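Local coordinates for protein putative ADP-Ribosyltransferase Scabin (Streptomyces scabiei 87.22, PDB 5EWK) that probably transfers ADP-ribose from NAD+ to a target molecule, as a member of the ADP-ribosyltransferase superfamily, at residues D54-V59 against K94-G99; C72-R77 against N134-A139; Y115-Y120 against Q158-F163. All coordinates share one frame; numbering follows the deposited sequence.

Contact 1: residues D54-V59 against K94-G99; sequences DPRVDV and KDVIDG. With P34 (N~2~,N~2~-dimethyl-N~1~-(6-oxo-5,6-dihydrophenanthridin-2-yl)glycinamide), chain B.
Val96 lays its methyl groups against Asp54 and Arg56, two residues already locked to each other, and so illustrates how a salt bridge within one turn can serve as a surface for apolar packing between loops. The bridge lies within the type I turn that runs from Asp54 to Val57. Arg56 grips the carboxylate side-on, NE reaching Asp54 OD1 at 2.9 Å and NH2 reaching Asp54 OD2 at 2.8 Å, each on a syn lone pair and nearly in the guanidinium plane. Asp54 OD1 also accepts from the backbone N of Arg56, which makes an Asx turn. A bend in the arginine chain at chi3 (-60°) brings its head group back onto the aspartate. Val96 CG2 then sits 3.2 Å from Asp54 OD2 and 3.4 Å from Arg56 NH2, while its other methyl, CG1, packs 4.1 Å from Val57 CB. Ile97 CD1 comes over one face of the guanidinium, toward the rim, 4.0 Å from Arg56 NH1. Asp95 OD1 shapes the second loop by accepting from the backbone N atoms of Ile97 and Asp98. Segment 94-99 lies in the loop between helices 83-89 and 103-108, with Lys94 NZ making a weak hydrogen bond to the bound ligand P34, and 54-59 precedes strand 75-79; Tyr101 OH ties the two together through Val96 O and Asp58 N.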
loop_
_atom_site.group_PDB
_atom_site.type_symbol
_atom_site.label_atom_id
_atom_site.label_comp_id
_atom_site.label_asym_id
_atom_site.label_seq_id
_atom_site.Cartn_x
_atom_site.Cartn_y
_atom_site.Cartn_z
ATOM N N ASP A 54 0.561 7.205 -10.608
ATOM C CA ASP A 54 1.415 7.434 -11.773
ATOM C C ASP A 54 1.077 6.374 -12.808
ATOM O O ASP A 54 1.580 5.238 -12.724
ATOM C CB ASP A 54 2.893 7.366 -11.399
ATOM C CG ASP A 54 3.785 7.888 -12.499
ATOM O OD1 ASP A 54 3.370 7.856 -13.680
ATOM O OD2 ASP A 54 4.904 8.337 -12.173
ATOM N N PRO A 55 0.214 6.681 -13.784
ATOM C CA PRO A 55 -0.215 5.657 -14.747
ATOM C C PRO A 55 0.845 5.267 -15.763
ATOM O O PRO A 55 0.580 4.398 -16.600
ATOM C CB PRO A 55 -1.411 6.324 -15.437
ATOM C CG PRO A 55 -1.069 7.787 -15.384
ATOM C CD PRO A 55 -0.432 7.981 -14.039
ATOM N N ARG A 56 2.030 5.876 -15.739
ATOM C CA ARG A 56 3.081 5.451 -16.651
ATOM C C ARG A 56 3.643 4.087 -16.291
ATOM O O ARG A 56 4.445 3.543 -17.058
ATOM C CB ARG A 56 4.212 6.475 -16.665
ATOM C CG ARG A 56 3.782 7.869 -17.095
ATOM C CD ARG A 56 4.935 8.845 -16.933
ATOM N NE ARG A 56 5.380 8.902 -15.544
ATOM C CZ ARG A 56 6.502 9.485 -15.138
ATOM N NH1 ARG A 56 7.316 10.075 -16.011
ATOM N NH2 ARG A 56 6.812 9.476 -13.854
ATOM N N VAL A 57 3.269 3.531 -15.141
ATOM C CA VAL A 57 3.799 2.234 -14.758
ATOM C C VAL A 57 3.477 1.224 -15.852
ATOM O O VAL A 57 2.414 1.277 -16.487
ATOM C CB VAL A 57 3.233 1.811 -13.395
ATOM C CG1 VAL A 57 1.687 1.683 -13.437
ATOM C CG2 VAL A 57 3.884 0.521 -12.927
ATOM N N ASP A 58 4.409 0.303 -16.076
ATOM C CA ASP A 58 4.334 -0.683 -17.150
ATOM C C ASP A 58 4.108 -2.062 -16.539
ATOM O O ASP A 58 5.061 -2.741 -16.142
ATOM C CB ASP A 58 5.606 -0.663 -17.993
ATOM C CG ASP A 58 5.526 -1.601 -19.184
ATOM O OD1 ASP A 58 4.453 -2.222 -19.385
ATOM O OD2 ASP A 58 6.528 -1.702 -19.922
ATOM N N VAL A 59 2.846 -2.487 -16.516
ATOM C CA VAL A 59 2.470 -3.747 -15.889
ATOM C C VAL A 59 3.193 -4.930 -16.524
ATOM O O VAL A 59 3.479 -5.925 -15.848
ATOM C CB VAL A 59 0.934 -3.898 -15.952
ATOM C CG1 VAL A 59 0.503 -5.333 -15.702
ATOM C CG2 VAL A 59 0.275 -2.965 -14.940
ATOM N N LYS A 94 8.801 5.705 -6.145
ATOM C CA LYS A 94 10.092 6.361 -6.344
ATOM C C LYS A 94 10.469 6.448 -7.826
ATOM O O LYS A 94 10.914 7.501 -8.292
ATOM C CB LYS A 94 11.171 5.624 -5.560
ATOM C CG LYS A 94 11.036 5.682 -4.045
ATOM C CD LYS A 94 12.343 5.211 -3.401
ATOM C CE LYS A 94 12.155 4.615 -2.012
ATOM N NZ LYS A 94 12.183 5.630 -0.912
ATOM N N ASP A 95 10.306 5.359 -8.596
ATOM C CA ASP A 95 10.790 5.376 -9.988
ATOM C C ASP A 95 10.001 4.378 -10.844
ATOM O O ASP A 95 10.354 3.198 -10.918
ATOM C CB ASP A 95 12.283 5.076 -10.040
ATOM C CG ASP A 95 12.877 5.300 -11.421
ATOM O OD1 ASP A 95 12.115 5.533 -12.380
ATOM O OD2 ASP A 95 14.119 5.247 -11.561
ATOM N N VAL A 96 8.963 4.880 -11.529
ATOM C CA VAL A 96 8.196 4.049 -12.459
ATOM C C VAL A 96 8.948 3.776 -13.751
ATOM O O VAL A 96 8.592 2.844 -14.485
ATOM C CB VAL A 96 6.827 4.668 -12.831
ATOM C CG1 VAL A 96 5.832 4.476 -11.723
ATOM C CG2 VAL A 96 6.944 6.151 -13.205
ATOM N N ILE A 97 9.969 4.573 -14.069
ATOM C CA ILE A 97 10.634 4.481 -15.361
ATOM C C ILE A 97 11.762 3.459 -15.284
ATOM O O ILE A 97 11.764 2.463 -16.017
ATOM C CB ILE A 97 11.160 5.863 -15.799
ATOM C CG1 ILE A 97 10.005 6.871 -15.898
ATOM C CG2 ILE A 97 11.924 5.771 -17.114
ATOM C CD1 ILE A 97 8.887 6.462 -16.834
ATOM N N ASP A 98 12.727 3.702 -14.395
ATOM C CA ASP A 98 13.938 2.896 -14.314
ATOM C C ASP A 98 14.053 2.123 -13.009
ATOM O O ASP A 98 15.104 1.530 -12.745
ATOM C CB ASP A 98 15.155 3.797 -14.495
ATOM C CG ASP A 98 15.082 4.585 -15.773
ATOM O OD1 ASP A 98 14.963 3.950 -16.843
ATOM O OD2 ASP A 98 15.105 5.834 -15.712
ATOM N N GLY A 99 13.009 2.105 -12.191
ATOM C CA GLY A 99 13.065 1.423 -10.920
ATOM C C GLY A 99 13.105 -0.089 -11.077
ATOM O O GLY A 99 13.023 -0.652 -12.167
HETATM C CAA P34 B . 8.177 4.212 -1.257
HETATM N N P34 B . 9.371 4.123 -0.423
HETATM C CAB P34 B . 9.436 5.300 0.397
HETATM C CA P34 B . 9.292 2.963 0.435
HETATM C C P34 B . 10.553 2.181 0.869
HETATM O O P34 B . 11.620 2.329 0.261
HETATM N NAM P34 B . 10.411 1.291 1.907
HETATM C CAP P34 B . 9.195 1.125 2.619
HETATM C CAK P34 B . 8.548 -0.113 2.676
HETATM C CAU P34 B . 7.322 -0.195 3.389
HETATM C CAT P34 B . 6.540 -1.431 3.543
HETATM C CAI P34 B . 6.936 -2.636 2.967
HETATM C CAF P34 B . 6.172 -3.770 3.142
HETATM C CAE P34 B . 4.961 -3.731 3.845
HETATM C CAH P34 B . 4.550 -2.522 4.415
HETATM C CAS P34 B . 5.325 -1.386 4.255
HETATM C CAQ P34 B . 4.862 -0.163 4.917
HETATM O OAD P34 B . 3.810 -0.090 5.559
HETATM N NAN P34 B . 5.616 0.946 4.749
HETATM C CAR P34 B . 6.835 0.949 4.014
HETATM C CAJ P34 B . 7.499 2.177 3.937
HETATM C CAG P34 B . 8.681 2.227 3.263
#

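Contact 2: residues C72-R77 against N134-A139; sequences CGTLYR and NYYIDA. With P34 (N~2~,N~2~-dimethyl-N~1~-(6-oxo-5,6-dihydrophenanthridin-2-yl)glycinamide), chain B.
The first two strands of the four-stranded antiparallel sheet pair here, and the outer one carries Arg77, whose place beside the ligand is consistent with the arginine of the R-S-E motif of ADP-ribosyltransferases. Two hydrogen-bonded pairs, Leu75 with Ile137 and Arg77 with Tyr135, flank the non-hydrogen-bonded pair Tyr76 with Tyr136. The backbone ladder has four links, among them Leu75 N to Ile137 O at 2.8 Å and Arg77 N to Tyr135 O at 3.0 Å. Between these rungs the CA of Tyr76 makes a CA-H...O contact with Tyr135 O at 3.1 Å.

The two tyrosines share one face of the sheet and form a T-shaped pair. Tyr76 turns its edge to the face of Tyr136, with CE2 of Tyr76 3.8 Å from CD2 of Tyr136 and the ring planes at 79°. The hydroxyl of Tyr136 is engaged farther out by Glu185 and His122. On the other face lie Leu75, Arg77, Tyr135 and Ile137, where Ile137 CD1 packs 3.9 Å from Arg77 CB. The arginine then leads away from its strand partner: CG stands opposite the backbone N (chi1 179°) and the chain runs extended to NE, which carries the head group alongside P34. There NE forms a salt bridge with Asp79 and NH2 bonds to Ser117 O, two anchors that fix the guanidinium's rotation, while the ring atom CAJ of P34 lies over one of its faces, 3.7 Å from Arg77 CZ. At the backbone of Arg77 the ligand's lactam oxygen comes closest, with P34 OAD 3.3 Å from Arg77 CA.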
loop_
_atom_site.group_PDB
_atom_site.type_symbol
_atom_site.label_atom_id
_atom_site.label_comp_id
_atom_site.label_asym_id
_atom_site.label_seq_id
_atom_site.Cartn_x
_atom_site.Cartn_y
_atom_site.Cartn_z
ATOM N N CYS A 72 -10.844 -6.593 -0.833
ATOM C CA CYS A 72 -11.024 -5.151 -0.788
ATOM C C CYS A 72 -11.169 -4.688 0.648
ATOM O O CYS A 72 -11.912 -3.742 0.937
ATOM C CB CYS A 72 -12.236 -4.713 -1.607
ATOM S SG CYS A 72 -13.797 -5.487 -1.137
ATOM N N GLY A 73 -10.440 -5.340 1.560
ATOM C CA GLY A 73 -10.338 -4.853 2.913
ATOM C C GLY A 73 -9.356 -3.695 3.029
ATOM O O GLY A 73 -8.609 -3.381 2.109
ATOM N N THR A 74 -9.411 -3.031 4.182
ATOM C CA THR A 74 -8.486 -1.946 4.472
ATOM C C THR A 74 -7.063 -2.477 4.457
ATOM O O THR A 74 -6.776 -3.528 5.040
ATOM C CB THR A 74 -8.812 -1.342 5.836
ATOM O OG1 THR A 74 -10.188 -0.948 5.865
ATOM C CG2 THR A 74 -7.932 -0.138 6.146
ATOM N N LEU A 75 -6.180 -1.736 3.794
ATOM C CA LEU A 75 -4.744 -1.955 3.847
ATOM C C LEU A 75 -4.093 -0.800 4.592
ATOM O O LEU A 75 -4.724 0.217 4.896
ATOM C CB LEU A 75 -4.146 -2.074 2.441
ATOM C CG LEU A 75 -4.694 -3.173 1.541
ATOM C CD1 LEU A 75 -4.139 -3.044 0.118
ATOM C CD2 LEU A 75 -4.484 -4.564 2.139
ATOM N N TYR A 76 -2.810 -0.961 4.889
ATOM C CA TYR A 76 -2.118 -0.014 5.745
ATOM C C TYR A 76 -0.753 0.288 5.153
ATOM O O TYR A 76 -0.169 -0.532 4.453
ATOM C CB TYR A 76 -1.983 -0.543 7.195
ATOM C CG TYR A 76 -3.322 -1.029 7.698
ATOM C CD1 TYR A 76 -3.708 -2.334 7.497
ATOM C CD2 TYR A 76 -4.168 -0.186 8.333
ATOM C CE1 TYR A 76 -4.967 -2.794 7.908
ATOM C CE2 TYR A 76 -5.430 -0.633 8.755
ATOM C CZ TYR A 76 -5.789 -1.927 8.541
ATOM O OH TYR A 76 -7.047 -2.355 8.931
ATOM N N ARG A 77 -0.256 1.483 5.436
ATOM C CA ARG A 77 1.123 1.826 5.095
ATOM C C ARG A 77 1.702 2.716 6.179
ATOM O O ARG A 77 1.166 3.800 6.460
ATOM C CB ARG A 77 1.212 2.538 3.737
ATOM C CG ARG A 77 2.638 2.934 3.375
ATOM C CD ARG A 77 2.739 3.602 1.982
ATOM N NE ARG A 77 4.017 4.315 1.867
ATOM C CZ ARG A 77 5.169 3.766 1.527
ATOM N NH1 ARG A 77 6.269 4.526 1.499
ATOM N NH2 ARG A 77 5.256 2.485 1.195
ATOM N N ASN A 134 0.611 5.815 10.516
ATOM C CA ASN A 134 -0.016 4.594 10.005
ATOM C C ASN A 134 -1.191 5.031 9.130
ATOM O O ASN A 134 -2.195 5.531 9.641
ATOM C CB ASN A 134 -0.478 3.715 11.165
ATOM C CG ASN A 134 -0.781 2.311 10.750
ATOM O OD1 ASN A 134 -0.132 1.733 9.862
ATOM N ND2 ASN A 134 -1.827 1.726 11.373
ATOM N N TYR A 135 -1.018 4.930 7.821
ATOM C CA TYR A 135 -2.058 5.261 6.853
ATOM C C TYR A 135 -3.001 4.093 6.609
ATOM O O TYR A 135 -2.587 2.934 6.559
ATOM C CB TYR A 135 -1.414 5.699 5.536
ATOM C CG TYR A 135 -0.776 7.072 5.612
ATOM C CD1 TYR A 135 -1.514 8.215 5.325
ATOM C CD2 TYR A 135 0.547 7.233 5.978
ATOM C CE1 TYR A 135 -0.969 9.463 5.406
ATOM C CE2 TYR A 135 1.128 8.510 6.035
ATOM C CZ TYR A 135 0.361 9.612 5.759
ATOM O OH TYR A 135 0.880 10.877 5.837
ATOM N N TYR A 136 -4.270 4.440 6.412
ATOM C CA TYR A 136 -5.370 3.532 6.159
ATOM C C TYR A 136 -5.797 3.705 4.707
ATOM O O TYR A 136 -6.044 4.835 4.260
ATOM C CB TYR A 136 -6.534 3.851 7.108
ATOM C CG TYR A 136 -6.293 3.555 8.567
ATOM C CD1 TYR A 136 -5.191 4.062 9.256
ATOM C CD2 TYR A 136 -7.132 2.716 9.255
ATOM C CE1 TYR A 136 -4.997 3.786 10.594
ATOM C CE2 TYR A 136 -6.934 2.419 10.584
ATOM C CZ TYR A 136 -5.847 2.957 11.252
ATOM O OH TYR A 136 -5.629 2.686 12.574
ATOM N N ILE A 137 -5.858 2.590 3.966
ATOM C CA ILE A 137 -5.995 2.601 2.514
ATOM C C ILE A 137 -7.156 1.698 2.103
ATOM O O ILE A 137 -7.283 0.572 2.601
ATOM C CB ILE A 137 -4.687 2.140 1.843
ATOM C CG1 ILE A 137 -3.602 3.184 2.108
ATOM C CG2 ILE A 137 -4.880 1.915 0.328
ATOM C CD1 ILE A 137 -2.210 2.647 1.907
ATOM N N ASP A 138 -7.994 2.184 1.191
ATOM C CA ASP A 138 -9.109 1.396 0.650
ATOM C C ASP A 138 -8.999 1.504 -0.857
ATOM O O ASP A 138 -9.541 2.429 -1.446
ATOM C CB ASP A 138 -10.439 1.930 1.168
ATOM C CG ASP A 138 -11.650 1.238 0.578
ATOM O OD1 ASP A 138 -11.519 0.085 0.120
ATOM O OD2 ASP A 138 -12.768 1.835 0.618
ATOM N N ALA A 139 -8.229 0.611 -1.470
ATOM C CA ALA A 139 -7.882 0.717 -2.875
ATOM C C ALA A 139 -8.058 -0.633 -3.542
ATOM O O ALA A 139 -7.777 -1.671 -2.919
ATOM C CB ALA A 139 -6.411 1.132 -3.050
HETATM C CAA P34 B . 8.177 4.212 -1.257
HETATM N N P34 B . 9.371 4.123 -0.423
HETATM C CAB P34 B . 9.436 5.300 0.397
HETATM C CA P34 B . 9.292 2.963 0.435
HETATM C C P34 B . 10.553 2.181 0.869
HETATM O O P34 B . 11.620 2.329 0.261
HETATM N NAM P34 B . 10.411 1.291 1.907
HETATM C CAP P34 B . 9.195 1.125 2.619
HETATM C CAK P34 B . 8.548 -0.113 2.676
HETATM C CAU P34 B . 7.322 -0.195 3.389
HETATM C CAT P34 B . 6.540 -1.431 3.543
HETATM C CAI P34 B . 6.936 -2.636 2.967
HETATM C CAF P34 B . 6.172 -3.770 3.142
HETATM C CAE P34 B . 4.961 -3.731 3.845
HETATM C CAH P34 B . 4.550 -2.522 4.415
HETATM C CAS P34 B . 5.325 -1.386 4.255
HETATM C CAQ P34 B . 4.862 -0.163 4.917
HETATM O OAD P34 B . 3.810 -0.090 5.559
HETATM N NAN P34 B . 5.616 0.946 4.749
HETATM C CAR P34 B . 6.835 0.949 4.014
HETATM C CAJ P34 B . 7.499 2.177 3.937
HETATM C CAG P34 B . 8.681 2.227 3.263
HETATM O O HOH W 1 -9.358 -1.832 -0.085
#

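Contact 3: residues Y115-Y120 against Q158-F163; sequences YVSTTY and QVEVAF. With P34 (N~2~,N~2~-dimethyl-N~1~-(6-oxo-5,6-dihydrophenanthridin-2-yl)glycinamide), chain B.
Strands 115-119 and 160-163 run antiparallel, with Gln158 and Val159 leading into the second; Ser117-Thr118-Thr119 and Gln158-Val159-Glu160 are consistent with the serine-containing strand and the Q-x-E element of R-S-E ADP-ribosyltransferases. The strand side chains sort onto two faces. Ser117, Thr119, Glu160 and Ala162 share one, and Val116, Thr118, Val161 and Phe163 the other.

On the first face Glu160 is stretched out, its CG opposite the backbone N (chi1 -178°), and so reaches back across to Ser117. Ser117 OG donates to Glu160 OE2 over a short 2.5 Å, coming from above the carboxylate plane (51° out of it) rather than lying in it. Tyr106 OH is a further partner of that serine hydroxyl, so the serine links the glutamate to helix 103-108. The same two residues border the bound ligand: Ser117 CB is 3.3 Å from P34 CAI, and Glu160 OE1 is 3.5 Å from P34 CAF. This placement is consistent with a pocket that receives nicotinamide. Farther along, Thr119 OG1 donates to Gln158 O at 2.7 Å.

On the second face, Thr118 adds a side-chain bond to the strand pairing. Its N and its OG1 both donate to Val161 O, approaching from opposite faces of that carbonyl's plane. Thr118 OG1 also meets the ring edge of Phe163, in plane, 3.5 Å from Phe163 CE2, and the two side chains stand roughly at right angles. Tyr120, just past the strand, turns its ring across the end of Val161, while its OH bonds to Asp144. The resulting CH-pi contact places Val161 CG2 3.7 Å from the Tyr120 ring centroid, 25° off the ring normal.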
loop_
_atom_site.group_PDB
_atom_site.type_symbol
_atom_site.label_atom_id
_atom_site.label_comp_id
_atom_site.label_asym_id
_atom_site.label_seq_id
_atom_site.Cartn_x
_atom_site.Cartn_y
_atom_site.Cartn_z
ATOM N N TYR A 115 6.789 0.566 -7.286
ATOM C CA TYR A 115 5.785 0.065 -6.360
ATOM C C TYR A 115 5.672 0.956 -5.126
ATOM O O TYR A 115 6.668 1.475 -4.614
ATOM C CB TYR A 115 6.137 -1.359 -5.910
ATOM C CG TYR A 115 6.320 -2.314 -7.038
ATOM C CD1 TYR A 115 5.240 -2.764 -7.771
ATOM C CD2 TYR A 115 7.586 -2.778 -7.386
ATOM C CE1 TYR A 115 5.401 -3.650 -8.831
ATOM C CE2 TYR A 115 7.764 -3.663 -8.429
ATOM C CZ TYR A 115 6.675 -4.105 -9.152
ATOM O OH TYR A 115 6.844 -4.983 -10.201
ATOM N N VAL A 116 4.456 1.111 -4.630
ATOM C CA VAL A 116 4.242 1.587 -3.264
ATOM C C VAL A 116 3.801 0.406 -2.415
ATOM O O VAL A 116 2.763 -0.219 -2.698
ATOM C CB VAL A 116 3.205 2.716 -3.190
ATOM C CG1 VAL A 116 2.913 3.076 -1.722
ATOM C CG2 VAL A 116 3.715 3.955 -3.971
ATOM N N SER A 117 4.553 0.146 -1.348
ATOM C CA SER A 117 4.289 -0.990 -0.472
ATOM C C SER A 117 3.219 -0.658 0.554
ATOM O O SER A 117 3.246 0.397 1.191
ATOM C CB SER A 117 5.544 -1.421 0.272
ATOM O OG SER A 117 6.514 -1.885 -0.641
ATOM N N THR A 118 2.295 -1.599 0.720
ATOM C CA THR A 118 1.289 -1.573 1.777
ATOM C C THR A 118 1.255 -2.953 2.424
ATOM O O THR A 118 1.893 -3.904 1.950
ATOM C CB THR A 118 -0.103 -1.221 1.233
ATOM O OG1 THR A 118 -0.590 -2.328 0.483
ATOM C CG2 THR A 118 -0.047 0.069 0.371
ATOM N N THR A 119 0.458 -3.093 3.479
ATOM C CA THR A 119 0.335 -4.352 4.189
ATOM C C THR A 119 -1.117 -4.643 4.565
ATOM O O THR A 119 -1.916 -3.736 4.808
ATOM C CB THR A 119 1.211 -4.352 5.467
ATOM O OG1 THR A 119 1.067 -5.584 6.168
ATOM C CG2 THR A 119 0.876 -3.188 6.384
ATOM N N TYR A 120 -1.411 -5.937 4.637
ATOM C CA TYR A 120 -2.670 -6.395 5.207
ATOM C C TYR A 120 -2.749 -6.171 6.719
ATOM O O TYR A 120 -3.854 -6.224 7.303
ATOM C CB TYR A 120 -2.847 -7.885 4.936
ATOM C CG TYR A 120 -3.112 -8.273 3.505
ATOM C CD1 TYR A 120 -4.339 -8.025 2.908
ATOM C CD2 TYR A 120 -2.175 -9.011 2.789
ATOM C CE1 TYR A 120 -4.602 -8.440 1.601
ATOM C CE2 TYR A 120 -2.416 -9.420 1.484
ATOM C CZ TYR A 120 -3.652 -9.148 0.895
ATOM O OH TYR A 120 -3.955 -9.548 -0.396
ATOM N N GLN A 158 5.582 -9.482 6.551
ATOM C CA GLN A 158 5.107 -8.142 6.249
ATOM C C GLN A 158 3.779 -8.165 5.504
ATOM O O GLN A 158 3.159 -7.100 5.360
ATOM C CB GLN A 158 6.096 -7.370 5.387
ATOM C CG GLN A 158 7.449 -7.085 6.025
ATOM C CD GLN A 158 8.260 -6.131 5.144
ATOM O OE1 GLN A 158 8.473 -6.390 3.931
ATOM N NE2 GLN A 158 8.698 -5.027 5.732
ATOM N N VAL A 159 3.361 -9.352 5.043
ATOM C CA VAL A 159 2.113 -9.606 4.319
ATOM C C VAL A 159 1.785 -8.415 3.419
ATOM O O VAL A 159 0.739 -7.737 3.536
ATOM C CB VAL A 159 0.982 -9.997 5.292
ATOM C CG1 VAL A 159 1.271 -11.368 5.880
ATOM C CG2 VAL A 159 0.792 -8.975 6.407
ATOM N N GLU A 160 2.695 -8.182 2.484
ATOM C CA GLU A 160 2.735 -6.974 1.691
ATOM C C GLU A 160 1.819 -7.065 0.477
ATOM O O GLU A 160 1.674 -8.126 -0.142
ATOM C CB GLU A 160 4.174 -6.718 1.222
ATOM C CG GLU A 160 4.340 -5.460 0.422
ATOM C CD GLU A 160 5.761 -5.214 -0.063
ATOM O OE1 GLU A 160 6.694 -5.867 0.441
ATOM O OE2 GLU A 160 5.911 -4.338 -0.940
ATOM N N VAL A 161 1.236 -5.924 0.124
ATOM C CA VAL A 161 0.567 -5.707 -1.150
ATOM C C VAL A 161 1.284 -4.531 -1.810
ATOM O O VAL A 161 1.381 -3.446 -1.221
ATOM C CB VAL A 161 -0.942 -5.434 -0.975
ATOM C CG1 VAL A 161 -1.591 -5.132 -2.337
ATOM C CG2 VAL A 161 -1.616 -6.618 -0.281
ATOM N N ALA A 162 1.792 -4.746 -3.014
ATOM C CA ALA A 162 2.607 -3.756 -3.702
ATOM C C ALA A 162 1.784 -3.118 -4.812
ATOM O O ALA A 162 1.279 -3.826 -5.694
ATOM C CB ALA A 162 3.858 -4.406 -4.280
ATOM N N PHE A 163 1.678 -1.787 -4.798
ATOM C CA PHE A 163 0.826 -1.092 -5.756
ATOM C C PHE A 163 1.677 -0.518 -6.884
ATOM O O PHE A 163 2.389 0.490 -6.677
ATOM C CB PHE A 163 0.001 0.008 -5.070
ATOM C CG PHE A 163 -1.248 -0.529 -4.433
ATOM C CD1 PHE A 163 -2.448 -0.612 -5.127
ATOM C CD2 PHE A 163 -1.177 -1.012 -3.139
ATOM C CE1 PHE A 163 -3.552 -1.152 -4.531
ATOM C CE2 PHE A 163 -2.301 -1.551 -2.523
ATOM C CZ PHE A 163 -3.484 -1.617 -3.208
HETATM C CAA P34 B . 8.177 4.212 -1.257
HETATM N N P34 B . 9.371 4.123 -0.423
HETATM C CAB P34 B . 9.436 5.300 0.397
HETATM C CA P34 B . 9.292 2.963 0.435
HETATM C C P34 B . 10.553 2.181 0.869
HETATM O O P34 B . 11.620 2.329 0.261
HETATM N NAM P34 B . 10.411 1.291 1.907
HETATM C CAP P34 B . 9.195 1.125 2.619
HETATM C CAK P34 B . 8.548 -0.113 2.676
HETATM C CAU P34 B . 7.322 -0.195 3.389
HETATM C CAT P34 B . 6.540 -1.431 3.543
HETATM C CAI P34 B . 6.936 -2.636 2.967
HETATM C CAF P34 B . 6.172 -3.770 3.142
HETATM C CAE P34 B . 4.961 -3.731 3.845
HETATM C CAH P34 B . 4.550 -2.522 4.415
HETATM C CAS P34 B . 5.325 -1.386 4.255
HETATM C CAQ P34 B . 4.862 -0.163 4.917
HETATM O OAD P34 B . 3.810 -0.090 5.559
HETATM N NAN P34 B . 5.616 0.946 4.749
HETATM C CAR P34 B . 6.835 0.949 4.014
HETATM C CAJ P34 B . 7.499 2.177 3.937
HETATM C CAG P34 B . 8.681 2.227 3.263
#

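How the contacts relate
Contacts 2 and 3 line one ligand, P34, whereas contact 1 reaches it through Lys94 alone. Contacts 2 and 3 have centres about 10 Å apart and belong to different sheets, the four-stranded and the three-stranded, which meet where Tyr76 O approaches Thr119 N at 2.8 Å and Leu75 packs on Phe163. Contact 1 lies outside both sheets, its centre about 16 Å from that of contact 3 and about 21 Å from that of contact 2. Along the chain contact 1 closes before contact 3 opens, whereas contact 2 interleaves with each of them. Strands of both sheets thus border the ligand, with the loop of Lys94 reaching its dimethylamino end.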